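Local coordinates for CREG-like beta-barrel domain-containing protein (PDB 3DNH) that is of unknown function but, with its CREG-like split beta-barrel related to pyridoxamine 5'-phosphate oxidases, may bind a flavin or similar cofactor, at residues A[174-186]-A[215-227]. Sequence-based numbering, arbitrary orientation.
Sequences TDLSGAEELMAAA and KITSIDPDGIDLA
P221, at the turn between strands 215-220 and 223-227, is gripped by the loop and first helical turn of 174-186. Its CG lies 3.4 Å from A179 CB, closer than two carbons normally sit, and its CD meets L176 CD2 at 3.6 Å. M183, a selenomethionine, crosses the proline at about a right angle with SE 3.8 Å from P221 CD; bends at chi2 (-39°) and chi3 (-63°) turn the end of the chain toward the strand, putting CE 3.4 Å from I219 O. L182 approaches with its CD2 branch 3.6 Å from P221 N, while F247 of helix 244-254 packs on both L182 and I219.

At A186 this side-chain interlock gives way to close backbones, A186 CA standing 5.6 Å from I219 CA, with a water between them that accepts from I219 N and donates a weak bond to A186 O. The loose, solvent side is at D175, which is exposed and whose N reaches D222 OD2 through a second water. Beside it T174 CG2 slides past D222, and R33 ties this margin together, hydrogen-bonded to T174 OG1 and salt-bridged to D222. D220 OD1 receives D222 N at 2.9 Å on its anti lone pair, forming an Asx turn that fixes the hairpin bend, and also pairs with R234.

With axes 8.3 Å apart at closest approach and running at 163°, helix 180-186 lies nearly antiparallel alongside strand 215-220, the outer edge strand of a three-stranded antiparallel sheet, roughly in the plane of that sheet; the Asx-turn bend of the beta hairpin brings P221 against the helix's first turn.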
ATOM      1  N   THR A 174     -21.610   9.515   1.168  1.00 39.89           N
ATOM      2  CA  THR A 174     -22.833   9.530   0.365  1.00 37.54           C
ATOM      3  C   THR A 174     -24.075   9.780   1.199  1.00 36.45           C
ATOM      4  O   THR A 174     -24.376   9.023   2.105  1.00 35.85           O
ATOM      5  CB  THR A 174     -23.007   8.205  -0.401  1.00 37.27           C
ATOM      6  OG1 THR A 174     -21.830   7.982  -1.172  1.00 36.73           O
ATOM      7  CG2 THR A 174     -24.231   8.271  -1.301  1.00 37.43           C
ATOM      8  N   ASP A 175     -24.832  10.818   0.855  1.00 35.89           N
ATOM      9  CA  ASP A 175     -26.003  11.177   1.628  1.00 35.73           C
ATOM     10  C   ASP A 175     -27.186  10.253   1.306  1.00 35.45           C
ATOM     11  O   ASP A 175     -27.656  10.198   0.164  1.00 34.18           O
ATOM     12  CB  ASP A 175     -26.342  12.638   1.360  1.00 36.16           C
ATOM     13  CG  ASP A 175     -27.428  13.178   2.277  1.00 37.67           C
ATOM     14  OD1 ASP A 175     -27.978  12.423   3.117  1.00 38.56           O
ATOM     15  OD2 ASP A 175     -27.715  14.388   2.157  1.00 40.65           O
ATOM     16  N   LEU A 176     -27.682   9.553   2.331  1.00 35.60           N
ATOM     17  CA  LEU A 176     -28.765   8.577   2.144  1.00 36.94           C
ATOM     18  C   LEU A 176     -30.160   9.143   2.457  1.00 37.73           C
ATOM     19  O   LEU A 176     -31.156   8.493   2.161  1.00 38.70           O
ATOM     20  CB  LEU A 176     -28.510   7.268   2.910  1.00 35.87           C
ATOM     21  CG  LEU A 176     -27.172   6.498   2.684  1.00 37.10           C
ATOM     22  CD1 LEU A 176     -27.122   5.200   3.494  1.00 42.05           C
ATOM     23  CD2 LEU A 176     -26.846   6.229   1.243  1.00 34.58           C
ATOM     24  N   SER A 177     -30.210  10.341   3.054  1.00 39.29           N
ATOM     25  CA  SER A 177     -31.458  11.072   3.364  1.00 39.41           C
ATOM     26  C   SER A 177     -32.228  11.332   2.108  1.00 38.81           C
ATOM     27  O   SER A 177     -31.636  11.731   1.113  1.00 39.39           O
ATOM     28  CB  SER A 177     -31.134  12.436   3.950  1.00 40.30           C
ATOM     29  OG  SER A 177     -30.183  12.287   4.960  1.00 44.26           O
ATOM     30  N   GLY A 178     -33.538  11.108   2.134  1.00 38.00           N
ATOM     31  CA  GLY A 178     -34.363  11.332   0.941  1.00 36.90           C
ATOM     32  C   GLY A 178     -34.448  10.112   0.042  1.00 36.94           C
ATOM     33  O   GLY A 178     -35.354  10.018  -0.776  1.00 36.75           O
ATOM     34  N   ALA A 179     -33.526   9.167   0.223  1.00 35.74           N
ATOM     35  CA  ALA A 179     -33.414   7.942  -0.606  1.00 36.90           C
ATOM     36  C   ALA A 179     -33.794   6.629   0.096  1.00 37.11           C
ATOM     37  O   ALA A 179     -33.441   5.561  -0.397  1.00 35.89           O
ATOM     38  CB  ALA A 179     -31.995   7.803  -1.168  1.00 34.41           C
ATOM     39  N   GLU A 180     -34.552   6.699   1.196  1.00 38.00           N
ATOM     40  CA  GLU A 180     -34.936   5.471   1.917  1.00 39.26           C
ATOM     41  C   GLU A 180     -35.616   4.424   1.039  1.00 39.46           C
ATOM     42  O   GLU A 180     -35.377   3.238   1.227  1.00 39.25           O
ATOM     43  CB  GLU A 180     -35.782   5.750   3.167  1.00 40.40           C
ATOM     44  CG  GLU A 180     -36.540   7.063   3.179  1.00 43.04           C
ATOM     45  CD  GLU A 180     -35.621   8.264   3.332  1.00 44.81           C
ATOM     46  OE1 GLU A 180     -35.532   9.041   2.369  1.00 45.64           O
ATOM     47  OE2 GLU A 180     -34.981   8.428   4.392  1.00 47.96           O
ATOM     48  N   GLU A 181     -36.450   4.854   0.080  1.00 39.61           N
ATOM     49  CA  GLU A 181     -37.078   3.915  -0.866  1.00 40.08           C
ATOM     50  C   GLU A 181     -36.064   3.092  -1.675  1.00 39.89           C
ATOM     51  O   GLU A 181     -36.182   1.855  -1.756  1.00 40.80           O
ATOM     52  CB  GLU A 181     -38.083   4.626  -1.795  1.00 40.11           C
ATOM     53  CG  GLU A 181     -38.126   3.970  -3.188  1.00 43.47           C
ATOM     54  CD  GLU A 181     -39.482   3.989  -3.866  1.00 46.41           C
ATOM     55  OE1 GLU A 181     -40.408   4.647  -3.334  1.00 50.62           O
ATOM     56  OE2 GLU A 181     -39.614   3.334  -4.931  1.00 46.82           O
ATOM     57  N   LEU A 182     -35.075   3.758  -2.282  1.00 39.48           N
ATOM     58  CA  LEU A 182     -33.967   3.058  -2.981  1.00 39.31           C
ATOM     59  C   LEU A 182     -33.197   2.117  -2.053  1.00 39.44           C
ATOM     60  O   LEU A 182     -32.860   0.983  -2.408  1.00 38.38           O
ATOM     61  CB  LEU A 182     -32.964   4.087  -3.515  1.00 39.30           C
ATOM     62  CG  LEU A 182     -31.730   3.511  -4.208  1.00 38.15           C
ATOM     63  CD1 LEU A 182     -32.106   2.899  -5.554  1.00 33.34           C
ATOM     64  CD2 LEU A 182     -30.653   4.590  -4.398  1.00 40.22           C
HETATM   65  N   MSE A 183     -32.890   2.624  -0.867  1.00 38.84           N
HETATM   66  CA  MSE A 183     -32.063   1.880   0.084  1.00 39.22           C
HETATM   67  C   MSE A 183     -32.832   0.665   0.613  1.00 39.12           C
HETATM   68  O   MSE A 183     -32.239  -0.384   0.837  1.00 38.93           O
HETATM   69  CB  MSE A 183     -31.582   2.816   1.213  1.00 39.28           C
HETATM   70  CG  MSE A 183     -30.676   4.002   0.718  1.00 39.80           C
HETATM   71 SE   MSE A 183     -29.365   3.517  -0.735  0.80 50.03          SE
HETATM   72  CE  MSE A 183     -28.239   2.207   0.169  1.00 43.54           C
ATOM     73  N   ALA A 184     -34.151   0.809   0.791  1.00 38.66           N
ATOM     74  CA  ALA A 184     -35.004  -0.334   1.124  1.00 38.95           C
ATOM     75  C   ALA A 184     -34.994  -1.403   0.006  1.00 39.20           C
ATOM     76  O   ALA A 184     -35.232  -2.577   0.273  1.00 39.76           O
ATOM     77  CB  ALA A 184     -36.435   0.119   1.445  1.00 38.72           C
ATOM     78  N   ALA A 185     -34.674  -1.014  -1.218  1.00 39.12           N
ATOM     79  CA  ALA A 185     -34.659  -1.970  -2.369  1.00 39.14           C
ATOM     80  C   ALA A 185     -33.269  -2.331  -2.877  1.00 39.39           C
ATOM     81  O   ALA A 185     -33.121  -3.215  -3.743  1.00 38.95           O
ATOM     82  CB  ALA A 185     -35.498  -1.440  -3.513  1.00 38.99           C
ATOM     83  N   ALA A 186     -32.238  -1.694  -2.322  1.00 39.22           N
ATOM     84  CA  ALA A 186     -30.915  -1.774  -2.921  1.00 38.88           C
ATOM     85  C   ALA A 186     -30.372  -3.204  -2.904  1.00 40.07           C
ATOM     86  O   ALA A 186     -29.666  -3.607  -3.836  1.00 38.32           O
ATOM     87  CB  ALA A 186     -29.975  -0.846  -2.236  1.00 39.29           C
ATOM     88  N   LYS A 215     -19.679  -8.527 -10.126  1.00 40.58           N
ATOM     89  CA  LYS A 215     -20.926  -8.493  -9.361  1.00 40.25           C
ATOM     90  C   LYS A 215     -21.143  -7.091  -8.814  1.00 39.48           C
ATOM     91  O   LYS A 215     -20.176  -6.420  -8.461  1.00 39.04           O
ATOM     92  CB  LYS A 215     -20.886  -9.490  -8.197  1.00 40.47           C
ATOM     93  CG  LYS A 215     -20.949 -11.012  -8.619  1.00 43.77           C
ATOM     94  CD  LYS A 215     -22.336 -11.396  -9.216  1.00 48.68           C
ATOM     95  CE  LYS A 215     -22.364 -12.803  -9.860  1.00 45.97           C
ATOM     96  NZ  LYS A 215     -23.629 -13.141 -10.632  1.00 44.84           N
ATOM     97  N   ILE A 216     -22.405  -6.650  -8.771  1.00 38.84           N
ATOM     98  CA  ILE A 216     -22.799  -5.461  -8.022  1.00 38.25           C
ATOM     99  C   ILE A 216     -22.689  -5.774  -6.572  1.00 39.46           C
ATOM    100  O   ILE A 216     -23.233  -6.793  -6.121  1.00 39.34           O
ATOM    101  CB  ILE A 216     -24.219  -5.068  -8.301  1.00 38.32           C
ATOM    102  CG1 ILE A 216     -24.347  -4.687  -9.779  1.00 41.05           C
ATOM    103  CG2 ILE A 216     -24.688  -3.905  -7.349  1.00 36.16           C
ATOM    104  CD1 ILE A 216     -25.740  -4.482 -10.230  1.00 42.99           C
ATOM    105  N   THR A 217     -21.959  -4.929  -5.849  1.00 40.09           N
ATOM    106  CA  THR A 217     -21.796  -5.097  -4.411  1.00 39.19           C
ATOM    107  C   THR A 217     -22.687  -4.142  -3.646  1.00 40.01           C
ATOM    108  O   THR A 217     -23.087  -4.463  -2.512  1.00 40.47           O
ATOM    109  CB  THR A 217     -20.306  -4.973  -3.949  1.00 38.67           C
ATOM    110  OG1 THR A 217     -19.786  -3.689  -4.330  1.00 36.42           O
ATOM    111  CG2 THR A 217     -19.461  -6.075  -4.635  1.00 39.25           C
ATOM    112  N   SER A 218     -23.015  -2.987  -4.245  1.00 40.46           N
ATOM    113  CA  SER A 218     -23.710  -1.958  -3.544  1.00 40.62           C
ATOM    114  C   SER A 218     -24.305  -0.954  -4.497  1.00 41.47           C
ATOM    115  O   SER A 218     -23.636  -0.527  -5.441  1.00 41.94           O
ATOM    116  CB  SER A 218     -22.742  -1.259  -2.553  1.00 39.86           C
ATOM    117  OG  SER A 218     -23.413  -0.450  -1.622  1.00 41.34           O
ATOM    118  N   ILE A 219     -25.572  -0.570  -4.247  1.00 41.47           N
ATOM    119  CA  ILE A 219     -26.252   0.515  -4.994  1.00 40.32           C
ATOM    120  C   ILE A 219     -26.542   1.628  -4.006  1.00 40.31           C
ATOM    121  O   ILE A 219     -26.992   1.352  -2.896  1.00 39.84           O
ATOM    122  CB  ILE A 219     -27.585   0.039  -5.613  1.00 40.39           C
ATOM    123  CG1 ILE A 219     -27.326  -1.159  -6.572  1.00 39.41           C
ATOM    124  CG2 ILE A 219     -28.338   1.227  -6.265  1.00 39.89           C
ATOM    125  CD1 ILE A 219     -28.555  -1.954  -6.955  1.00 41.51           C
ATOM    126  N   ASP A 220     -26.262   2.870  -4.400  1.00 39.30           N
ATOM    127  CA  ASP A 220     -26.522   4.026  -3.521  1.00 38.73           C
ATOM    128  C   ASP A 220     -27.083   5.184  -4.362  1.00 37.93           C
ATOM    129  O   ASP A 220     -27.155   5.083  -5.600  1.00 37.25           O
ATOM    130  CB  ASP A 220     -25.259   4.376  -2.665  1.00 37.51           C
ATOM    131  CG  ASP A 220     -24.044   4.789  -3.520  1.00 40.93           C
ATOM    132  OD1 ASP A 220     -24.125   5.846  -4.207  1.00 42.23           O
ATOM    133  OD2 ASP A 220     -23.002   4.075  -3.519  1.00 40.91           O
ATOM    134  N   PRO A 221     -27.524   6.268  -3.716  1.00 37.21           N
ATOM    135  CA  PRO A 221     -28.086   7.328  -4.561  1.00 37.75           C
ATOM    136  C   PRO A 221     -27.182   7.909  -5.666  1.00 37.92           C
ATOM    137  O   PRO A 221     -27.693   8.490  -6.644  1.00 38.51           O
ATOM    138  CB  PRO A 221     -28.442   8.427  -3.532  1.00 38.18           C
ATOM    139  CG  PRO A 221     -28.736   7.662  -2.291  1.00 36.94           C
ATOM    140  CD  PRO A 221     -27.676   6.576  -2.273  1.00 36.21           C
ATOM    141  N   ASP A 222     -25.875   7.785  -5.510  1.00 37.98           N
ATOM    142  CA  ASP A 222     -24.925   8.415  -6.442  1.00 39.01           C
ATOM    143  C   ASP A 222     -24.338   7.432  -7.475  1.00 38.51           C
ATOM    144  O   ASP A 222     -23.757   7.842  -8.511  1.00 37.46           O
ATOM    145  CB  ASP A 222     -23.783   9.084  -5.652  1.00 38.35           C
ATOM    146  CG  ASP A 222     -24.242  10.325  -4.896  1.00 39.07           C
ATOM    147  OD1 ASP A 222     -25.298  10.902  -5.246  1.00 39.95           O
ATOM    148  OD2 ASP A 222     -23.537  10.716  -3.941  1.00 42.67           O
ATOM    149  N   GLY A 223     -24.546   6.147  -7.232  1.00 37.64           N
ATOM    150  CA  GLY A 223     -24.087   5.135  -8.191  1.00 38.70           C
ATOM    151  C   GLY A 223     -23.992   3.727  -7.641  1.00 39.35           C
ATOM    152  O   GLY A 223     -24.641   3.395  -6.653  1.00 39.63           O
ATOM    153  N   ILE A 224     -23.143   2.914  -8.272  1.00 39.81           N
ATOM    154  CA  ILE A 224     -23.156   1.483  -8.070  1.00 40.03           C
ATOM    155  C   ILE A 224     -21.715   1.014  -7.939  1.00 40.65           C
ATOM    156  O   ILE A 224     -20.867   1.328  -8.808  1.00 41.65           O
ATOM    157  CB  ILE A 224     -23.811   0.720  -9.307  1.00 39.93           C
ATOM    158  CG1 ILE A 224     -25.253   1.200  -9.591  1.00 38.13           C
ATOM    159  CG2 ILE A 224     -23.722  -0.856  -9.063  1.00 38.68           C
ATOM    160  CD1 ILE A 224     -25.835   0.771 -11.010  1.00 40.00           C
ATOM    161  N   ASP A 225     -21.440   0.226  -6.900  1.00 39.32           N
ATOM    162  CA  ASP A 225     -20.109  -0.279  -6.724  1.00 39.52           C
ATOM    163  C   ASP A 225     -20.149  -1.661  -7.264  1.00 38.95           C
ATOM    164  O   ASP A 225     -21.131  -2.376  -7.024  1.00 38.85           O
ATOM    165  CB  ASP A 225     -19.722  -0.309  -5.250  1.00 39.17           C
ATOM    166  CG  ASP A 225     -19.274   1.080  -4.722  1.00 42.76           C
ATOM    167  OD1 ASP A 225     -19.117   2.048  -5.484  1.00 47.48           O
ATOM    168  OD2 ASP A 225     -19.055   1.172  -3.525  1.00 44.98           O
ATOM    169  N   LEU A 226     -19.076  -2.054  -7.964  1.00 39.80           N
ATOM    170  CA  LEU A 226     -18.918  -3.437  -8.486  1.00 38.74           C
ATOM    171  C   LEU A 226     -17.578  -4.039  -8.125  1.00 39.35           C
ATOM    172  O   LEU A 226     -16.605  -3.307  -7.926  1.00 38.40           O
ATOM    173  CB  LEU A 226     -19.131  -3.493 -10.013  1.00 39.02           C
ATOM    174  CG  LEU A 226     -20.412  -2.788 -10.468  1.00 37.93           C
ATOM    175  CD1 LEU A 226     -20.069  -1.502 -11.137  1.00 39.11           C
ATOM    176  CD2 LEU A 226     -21.159  -3.738 -11.371  1.00 40.89           C
ATOM    177  N   ALA A 227     -17.538  -5.373  -8.014  1.00 37.56           N
ATOM    178  CA  ALA A 227     -16.302  -6.092  -7.812  1.00 38.71           C
ATOM    179  C   ALA A 227     -16.166  -7.314  -8.730  1.00 40.11           C
ATOM    180  O   ALA A 227     -17.162  -7.968  -9.113  1.00 39.61           O
ATOM    181  CB  ALA A 227     -16.109  -6.493  -6.303  1.00 38.10           C
TER
HETATM  182  O   HOH W   1     -24.328  12.360  -1.576  1.00 37.57           O
HETATM  183  O   HOH W   2     -27.029  -3.015  -2.990  1.00 30.82           O